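Local structure of putative hydrolase (Campylobacter jejuni, 3D6L) at residues 33-38 with 106-112; 2-8 with 71-75. The protein forms a hexameric hotdog-fold thioesterase that probably hydrolyses acyl-CoA thioesters, perhaps including those of long-chain fatty acids. All coordinates share one frame; numbering follows the deposited sequence.

The chain starts with the loop 2-8, runs through strand 9-12 and enters helix 26-42, which carries 33-38. Strand 48-58 comes next, then strand 68-78, whose part 71-75 returns to the N-terminal loop, closing contact 2. The chain then goes through strand 82-94 to strand 100-115, where 106-112 meets the helix and closes contact 1. The two loops cross: 33-38 lies between the two segments of contact 2, while 106-112 lies beyond 71-75, so the segments alternate along the chain. Contact 1 sets the hotdog helix on the sheet; contact 2 fastens the N-terminal loop to a strand of the same sheet. They touch where Ala36 meets Cys71, Ser73 and Lys8.

Contact 1 (33-38 with 106-112); sequences IDLAGA and TSALVTY
The ring of Tyr112 has the backbone of Ala38 over one face, with Ala38 CA 4.1 Å from the ring centroid in a CH-pi contact. The carboxylate of Asp34 approaches the ring obliquely, the two planes 22° apart. This is the core of the hotdog fold, in which an antiparallel sheet wraps around a long helix. Here helix 26-42 lies across strand 100-115, and the axes of the two segments approach to 9.0 Å.

The phenol reaches the helix backbone. Tyr112 OH donates a hydrogen bond to Asp34 O, over 2.7 Å. That oxygen also accepts the helical bond from Ala38 N, so two donors grip it. The phenol donor stands 20° out of the carbonyl plane. Gly37 has no side chain, which lets the hydroxyl end of the ring come up against the helix. With chi1 at -164°, the Asp34 carboxylate swings away from its own backbone N, and OD1 comes to the Tyr112 ring. Asp34 OD1 is hydrogen-bonded to Thr51 OG1 on the neighbouring strand 48-58, which would help to fix the carboxylate beside the phenol.

The other end of the contact is apolar. Ile33 points at the strand and packs on residues of alternate positions. Its CG2 branch lies 3.7 Å from Ala108 CB, and Val110 CG2 adjoins the same methyl. Val87 and Val89 of strand 82-94 also touch Ile33. Farther along, Ile33 CD1 extends to Thr106 OG1.

Contact 2 (2-8 with 71-75); sequences RDMGEPK and CYSKV
Lys8 N donates a backbone hydrogen bond to Cys71 O over 2.7 Å, and the CA atoms of Pro7 and Tyr72 come within 4.6 Å of each other as the irregular loop 2-8 passes along 71-75 of strand 68-78. Cys71 is also backbone-bonded to Leu9, the first residue of strand 9-12, an edge strand of the hotdog sheet within this chain. The loop 2-8 leads directly into that edge strand.

Tyr72 is the main side chain, sandwiched between two parts of the loop. Arg2 CD stands over one face, 4.0 Å from the ring centroid, as a CH-pi contact. Pro7 lies on the opposite face, where its ring runs alongside the tyrosine and points the same way. Pro7 CG is 3.6 Å from Tyr72 CE2. At the ring edge, near its plane, sits Gly5 O. The guanidinium of Arg2 does not lie flat on the ring; the planes are 35° apart. Met4 SD adjoins the guanidinium edge.

Met4 CG, turned between its backbone N and carbonyl carbon (chi1 39°), rests 3.8 Å from Tyr72 CB. The Met4 chain then bends at chi3, bringing CE 3.8 Å from Lys74 CB. Lys8 is bent at several torsions, and its CG packs against the Ser73 side chain. Ser73 OG has a weak hydrogen bond to Ala36 O of helix 26-42. Glu6 of a neighbouring subunit packs on Glu6 and Pro7 of the loop.

One water bridges the loop and the strand. It donates to Met4 O and Glu6 O, takes a weak bond from Lys8 NZ, and accepts from Ser73 N, with 2.9 Å between that nitrogen and the water oxygen.

Contact 1 (33-38 with 106-112)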
ATOM      1  N   ILE A  33       1.060 -13.121 -11.314  1.00 13.67           N
ATOM      2  CA  ILE A  33       0.648 -14.179 -12.247  1.00 13.58           C
ATOM      3  C   ILE A  33      -0.618 -13.772 -12.988  1.00 13.98           C
ATOM      4  O   ILE A  33      -0.677 -13.854 -14.219  1.00 14.05           O
ATOM      5  CB  ILE A  33       0.472 -15.533 -11.525  1.00 13.49           C
ATOM      6  CG1 ILE A  33       1.850 -16.075 -11.115  1.00 13.27           C
ATOM      7  CG2 ILE A  33      -0.282 -16.533 -12.398  1.00 12.57           C
ATOM      8  CD1 ILE A  33       1.823 -17.185 -10.077  1.00 12.36           C
ATOM      9  N   ASP A  34      -1.615 -13.306 -12.238  1.00 14.23           N
ATOM     10  CA  ASP A  34      -2.876 -12.887 -12.818  1.00 14.65           C
ATOM     11  C   ASP A  34      -2.666 -11.770 -13.839  1.00 14.66           C
ATOM     12  O   ASP A  34      -3.206 -11.822 -14.946  1.00 15.05           O
ATOM     13  CB  ASP A  34      -3.861 -12.464 -11.724  1.00 15.06           C
ATOM     14  CG  ASP A  34      -5.299 -12.393 -12.228  1.00 16.75           C
ATOM     15  OD1 ASP A  34      -5.567 -12.840 -13.365  1.00 18.91           O
ATOM     16  OD2 ASP A  34      -6.175 -11.894 -11.494  1.00 19.36           O
ATOM     17  N   LEU A  35      -1.852 -10.781 -13.483  1.00 14.66           N
ATOM     18  CA  LEU A  35      -1.553  -9.662 -14.384  1.00 14.57           C
ATOM     19  C   LEU A  35      -0.723 -10.045 -15.619  1.00 14.79           C
ATOM     20  O   LEU A  35      -1.005  -9.570 -16.728  1.00 14.90           O
ATOM     21  CB  LEU A  35      -0.874  -8.528 -13.618  1.00 14.20           C
ATOM     22  CG  LEU A  35      -1.744  -7.722 -12.651  1.00 14.15           C
ATOM     23  CD1 LEU A  35      -0.871  -6.761 -11.840  1.00 13.50           C
ATOM     24  CD2 LEU A  35      -2.878  -6.975 -13.372  1.00 12.43           C
ATOM     25  N   ALA A  36       0.300 -10.883 -15.422  1.00 14.99           N
ATOM     26  CA  ALA A  36       1.172 -11.342 -16.515  1.00 14.94           C
ATOM     27  C   ALA A  36       0.416 -12.208 -17.518  1.00 15.07           C
ATOM     28  O   ALA A  36       0.617 -12.078 -18.725  1.00 15.39           O
ATOM     29  CB  ALA A  36       2.360 -12.097 -15.969  1.00 14.85           C
ATOM     30  N   GLY A  37      -0.452 -13.087 -17.014  1.00 15.00           N
ATOM     31  CA  GLY A  37      -1.304 -13.908 -17.869  1.00 14.82           C
ATOM     32  C   GLY A  37      -2.217 -13.042 -18.715  1.00 14.81           C
ATOM     33  O   GLY A  37      -2.402 -13.302 -19.901  1.00 14.86           O
ATOM     34  N   ALA A  38      -2.775 -11.998 -18.102  1.00 14.87           N
ATOM     35  CA  ALA A  38      -3.717 -11.103 -18.769  1.00 14.64           C
ATOM     36  C   ALA A  38      -3.089 -10.387 -19.969  1.00 14.85           C
ATOM     37  O   ALA A  38      -3.713 -10.289 -21.042  1.00 14.99           O
ATOM     38  CB  ALA A  38      -4.281 -10.104 -17.782  1.00 14.49           C
ATOM     39  N   THR A 106       7.516 -20.317  -9.165  1.00 18.96           N
ATOM     40  CA  THR A 106       6.092 -20.669  -9.156  1.00 17.90           C
ATOM     41  C   THR A 106       5.507 -20.854 -10.567  1.00 17.22           C
ATOM     42  O   THR A 106       6.087 -20.423 -11.555  1.00 16.86           O
ATOM     43  CB  THR A 106       5.198 -19.752  -8.190  1.00 17.99           C
ATOM     44  OG1 THR A 106       3.969 -19.372  -8.830  1.00 18.55           O
ATOM     45  CG2 THR A 106       5.910 -18.516  -7.746  1.00 16.71           C
ATOM     46  N   SER A 107       4.353 -21.507 -10.628  1.00 16.56           N
ATOM     47  CA  SER A 107       3.765 -21.958 -11.874  1.00 16.49           C
ATOM     48  C   SER A 107       2.242 -21.868 -11.795  1.00 16.10           C
ATOM     49  O   SER A 107       1.668 -22.075 -10.732  1.00 16.06           O
ATOM     50  CB  SER A 107       4.162 -23.407 -12.080  1.00 16.73           C
ATOM     51  OG  SER A 107       3.701 -23.878 -13.313  1.00 18.36           O
ATOM     52  N   ALA A 108       1.579 -21.560 -12.906  1.00 15.74           N
ATOM     53  CA  ALA A 108       0.114 -21.505 -12.907  1.00 15.60           C
ATOM     54  C   ALA A 108      -0.504 -21.597 -14.292  1.00 15.45           C
ATOM     55  O   ALA A 108       0.108 -21.218 -15.282  1.00 15.07           O
ATOM     56  CB  ALA A 108      -0.391 -20.244 -12.184  1.00 15.43           C
ATOM     57  N   LEU A 109      -1.732 -22.102 -14.331  1.00 15.78           N
ATOM     58  CA  LEU A 109      -2.542 -22.148 -15.543  1.00 16.29           C
ATOM     59  C   LEU A 109      -3.764 -21.269 -15.313  1.00 16.38           C
ATOM     60  O   LEU A 109      -4.643 -21.622 -14.527  1.00 16.33           O
ATOM     61  CB  LEU A 109      -3.005 -23.582 -15.811  1.00 16.36           C
ATOM     62  CG  LEU A 109      -3.039 -24.179 -17.221  1.00 16.57           C
ATOM     63  CD1 LEU A 109      -3.985 -25.393 -17.224  1.00 15.75           C
ATOM     64  CD2 LEU A 109      -3.415 -23.169 -18.315  1.00 15.25           C
ATOM     65  N   VAL A 110      -3.822 -20.129 -15.995  1.00 16.46           N
ATOM     66  CA  VAL A 110      -4.893 -19.153 -15.777  1.00 16.54           C
ATOM     67  C   VAL A 110      -5.787 -19.084 -17.009  1.00 16.67           C
ATOM     68  O   VAL A 110      -5.293 -19.156 -18.137  1.00 16.84           O
ATOM     69  CB  VAL A 110      -4.323 -17.718 -15.478  1.00 16.60           C
ATOM     70  CG1 VAL A 110      -5.367 -16.861 -14.791  1.00 15.72           C
ATOM     71  CG2 VAL A 110      -3.054 -17.780 -14.620  1.00 16.04           C
ATOM     72  N   THR A 111      -7.093 -18.925 -16.802  1.00 16.69           N
ATOM     73  CA  THR A 111      -8.022 -18.778 -17.922  1.00 16.85           C
ATOM     74  C   THR A 111      -8.757 -17.437 -17.879  1.00 16.70           C
ATOM     75  O   THR A 111      -9.218 -16.992 -16.824  1.00 16.83           O
ATOM     76  CB  THR A 111      -9.020 -19.969 -18.024  1.00 17.10           C
ATOM     77  OG1 THR A 111      -8.304 -21.208 -17.928  1.00 18.00           O
ATOM     78  CG2 THR A 111      -9.775 -19.946 -19.357  1.00 17.05           C
ATOM     79  N   TYR A 112      -8.849 -16.810 -19.045  1.00 16.35           N
ATOM     80  CA  TYR A 112      -9.457 -15.501 -19.208  1.00 16.42           C
ATOM     81  C   TYR A 112     -10.580 -15.600 -20.227  1.00 16.72           C
ATOM     82  O   TYR A 112     -10.576 -16.496 -21.073  1.00 16.66           O
ATOM     83  CB  TYR A 112      -8.404 -14.480 -19.682  1.00 16.10           C
ATOM     84  CG  TYR A 112      -7.213 -14.382 -18.755  1.00 15.58           C
ATOM     85  CD1 TYR A 112      -6.104 -15.214 -18.916  1.00 15.49           C
ATOM     86  CD2 TYR A 112      -7.209 -13.473 -17.698  1.00 15.50           C
ATOM     87  CE1 TYR A 112      -5.009 -15.135 -18.047  1.00 16.42           C
ATOM     88  CE2 TYR A 112      -6.129 -13.384 -16.824  1.00 15.75           C
ATOM     89  CZ  TYR A 112      -5.032 -14.214 -16.999  1.00 16.00           C
ATOM     90  OH  TYR A 112      -3.974 -14.123 -16.119  1.00 15.18           O
TER

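Contact 2 (2-8 with 71-75)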
ATOM      1  N   ARG A   2      12.496 -23.186 -20.687  1.00 52.07           N
ATOM      2  CA  ARG A   2      12.315 -21.709 -20.837  1.00 52.01           C
ATOM      3  C   ARG A   2      12.820 -21.201 -22.198  1.00 51.88           C
ATOM      4  O   ARG A   2      13.973 -21.439 -22.594  1.00 51.80           O
ATOM      5  CB  ARG A   2      12.999 -20.935 -19.693  1.00 52.24           C
ATOM      6  CG  ARG A   2      12.394 -19.549 -19.432  1.00 52.33           C
ATOM      7  CD  ARG A   2      11.542 -19.507 -18.137  1.00 52.56           C
ATOM      8  NE  ARG A   2      10.562 -20.595 -18.032  1.00 52.35           N
ATOM      9  CZ  ARG A   2      10.639 -21.594 -17.151  1.00 52.58           C
ATOM     10  NH1 ARG A   2       9.703 -22.538 -17.134  1.00 52.69           N
ATOM     11  NH2 ARG A   2      11.644 -21.653 -16.276  1.00 52.99           N
ATOM     12  N   ASP A   3      11.929 -20.480 -22.878  1.00 51.42           N
ATOM     13  CA  ASP A   3      12.072 -20.016 -24.264  1.00 50.90           C
ATOM     14  C   ASP A   3      10.668 -19.617 -24.730  1.00 49.96           C
ATOM     15  O   ASP A   3      10.321 -19.728 -25.913  1.00 50.16           O
ATOM     16  CB  ASP A   3      12.675 -21.091 -25.193  1.00 51.33           C
ATOM     17  CG  ASP A   3      12.000 -22.466 -25.044  1.00 52.75           C
ATOM     18  OD1 ASP A   3      12.708 -23.433 -24.657  1.00 53.82           O
ATOM     19  OD2 ASP A   3      10.774 -22.583 -25.308  1.00 53.63           O
ATOM     20  N   MET A   4       9.857 -19.173 -23.769  1.00 48.45           N
ATOM     21  CA  MET A   4       8.485 -18.744 -24.034  1.00 46.55           C
ATOM     22  C   MET A   4       8.428 -17.217 -24.181  1.00 45.19           C
ATOM     23  O   MET A   4       7.536 -16.551 -23.645  1.00 45.06           O
ATOM     24  CB  MET A   4       7.539 -19.263 -22.937  1.00 46.79           C
ATOM     25  CG  MET A   4       8.118 -19.229 -21.513  1.00 46.59           C
ATOM     26  SD  MET A   4       7.400 -20.445 -20.372  1.00 46.14           S
ATOM     27  CE  MET A   4       5.708 -19.872 -20.242  1.00 45.94           C
ATOM     28  N   GLY A   5       9.399 -16.681 -24.920  1.00 43.44           N
ATOM     29  CA  GLY A   5       9.525 -15.245 -25.157  1.00 41.22           C
ATOM     30  C   GLY A   5      10.192 -14.517 -24.007  1.00 39.51           C
ATOM     31  O   GLY A   5      10.780 -15.144 -23.122  1.00 39.46           O
ATOM     32  N   GLU A   6      10.113 -13.189 -24.035  1.00 37.68           N
ATOM     33  CA  GLU A   6      10.575 -12.364 -22.924  1.00 36.01           C
ATOM     34  C   GLU A   6       9.461 -12.224 -21.865  1.00 33.85           C
ATOM     35  O   GLU A   6       8.295 -12.507 -22.159  1.00 33.51           O
ATOM     36  CB  GLU A   6      11.115 -11.001 -23.421  1.00 36.05           C
ATOM     37  CG  GLU A   6      10.133 -10.106 -24.164  1.00 36.85           C
ATOM     38  CD  GLU A   6      10.638  -8.661 -24.332  1.00 37.69           C
ATOM     39  OE1 GLU A   6      11.774  -8.462 -24.839  1.00 39.28           O
ATOM     40  OE2 GLU A   6       9.885  -7.720 -23.964  1.00 39.68           O
ATOM     41  N   PRO A   7       9.819 -11.815 -20.627  1.00 31.99           N
ATOM     42  CA  PRO A   7       8.827 -11.724 -19.555  1.00 30.57           C
ATOM     43  C   PRO A   7       7.708 -10.743 -19.869  1.00 29.18           C
ATOM     44  O   PRO A   7       7.951  -9.702 -20.491  1.00 28.94           O
ATOM     45  CB  PRO A   7       9.639 -11.204 -18.363  1.00 30.69           C
ATOM     46  CG  PRO A   7      11.042 -11.513 -18.680  1.00 31.12           C
ATOM     47  CD  PRO A   7      11.160 -11.427 -20.155  1.00 31.81           C
ATOM     48  N   LYS A   8       6.496 -11.086 -19.439  1.00 27.56           N
ATOM     49  CA  LYS A   8       5.343 -10.197 -19.561  1.00 25.98           C
ATOM     50  C   LYS A   8       5.322  -9.204 -18.400  1.00 24.99           C
ATOM     51  O   LYS A   8       4.835  -8.080 -18.541  1.00 24.82           O
ATOM     52  CB  LYS A   8       4.041 -11.002 -19.625  1.00 26.12           C
ATOM     53  CG  LYS A   8       3.960 -11.949 -20.821  1.00 25.69           C
ATOM     54  CD  LYS A   8       3.642 -11.208 -22.112  1.00 25.76           C
ATOM     55  CE  LYS A   8       4.389 -11.798 -23.317  1.00 26.73           C
ATOM     56  NZ  LYS A   8       4.255 -13.285 -23.461  1.00 26.99           N
ATOM     57  N   CYS A  71       7.823 -12.920 -14.913  1.00 19.23           N
ATOM     58  CA  CYS A  71       6.668 -13.740 -15.225  1.00 19.43           C
ATOM     59  C   CYS A  71       6.592 -13.945 -16.718  1.00 19.86           C
ATOM     60  O   CYS A  71       6.388 -12.993 -17.482  1.00 19.64           O
ATOM     61  CB  CYS A  71       5.375 -13.078 -14.748  1.00 19.68           C
ATOM     62  SG  CYS A  71       5.315 -12.703 -12.999  1.00 17.66           S
ATOM     63  N   TYR A  72       6.748 -15.202 -17.112  1.00 20.51           N
ATOM     64  CA  TYR A  72       6.665 -15.620 -18.494  1.00 21.50           C
ATOM     65  C   TYR A  72       5.311 -16.249 -18.752  1.00 22.34           C
ATOM     66  O   TYR A  72       4.715 -16.850 -17.859  1.00 22.63           O
ATOM     67  CB  TYR A  72       7.758 -16.636 -18.789  1.00 21.33           C
ATOM     68  CG  TYR A  72       9.153 -16.105 -18.586  1.00 21.67           C
ATOM     69  CD1 TYR A  72       9.764 -16.146 -17.328  1.00 20.46           C
ATOM     70  CD2 TYR A  72       9.873 -15.556 -19.659  1.00 21.79           C
ATOM     71  CE1 TYR A  72      11.057 -15.658 -17.141  1.00 21.35           C
ATOM     72  CE2 TYR A  72      11.173 -15.069 -19.485  1.00 21.38           C
ATOM     73  CZ  TYR A  72      11.753 -15.122 -18.224  1.00 21.53           C
ATOM     74  OH  TYR A  72      13.029 -14.644 -18.046  1.00 22.03           O
ATOM     75  N   SER A  73       4.842 -16.125 -19.986  1.00 23.39           N
ATOM     76  CA  SER A  73       3.528 -16.614 -20.360  1.00 24.47           C
ATOM     77  C   SER A  73       3.533 -17.356 -21.678  1.00 25.16           C
ATOM     78  O   SER A  73       4.237 -16.973 -22.619  1.00 25.84           O
ATOM     79  CB  SER A  73       2.556 -15.455 -20.447  1.00 24.51           C
ATOM     80  OG  SER A  73       2.517 -14.779 -19.205  1.00 25.49           O
ATOM     81  N   LYS A  74       2.758 -18.436 -21.732  1.00 25.46           N
ATOM     82  CA  LYS A  74       2.454 -19.085 -22.991  1.00 25.79           C
ATOM     83  C   LYS A  74       0.956 -19.357 -23.108  1.00 25.56           C
ATOM     84  O   LYS A  74       0.373 -20.079 -22.292  1.00 25.51           O
ATOM     85  CB  LYS A  74       3.268 -20.373 -23.170  1.00 26.15           C
ATOM     86  CG  LYS A  74       3.097 -20.991 -24.560  1.00 27.46           C
ATOM     87  CD  LYS A  74       4.120 -22.071 -24.852  1.00 30.17           C
ATOM     88  CE  LYS A  74       3.698 -22.900 -26.067  1.00 31.72           C
ATOM     89  NZ  LYS A  74       3.732 -22.129 -27.352  1.00 32.62           N
ATOM     90  N   VAL A  75       0.336 -18.766 -24.123  1.00 25.39           N
ATOM     91  CA  VAL A  75      -1.046 -19.081 -24.440  1.00 25.23           C
ATOM     92  C   VAL A  75      -1.077 -20.528 -24.886  1.00 25.13           C
ATOM     93  O   VAL A  75      -0.443 -20.913 -25.861  1.00 25.31           O
ATOM     94  CB  VAL A  75      -1.630 -18.163 -25.516  1.00 25.24           C
ATOM     95  CG1 VAL A  75      -3.073 -18.557 -25.828  1.00 24.91           C
ATOM     96  CG2 VAL A  75      -1.558 -16.714 -25.060  1.00 25.60           C
TER
HETATM   97  O   HOH W   1       6.683 -14.656 -21.654  1.00 15.43           O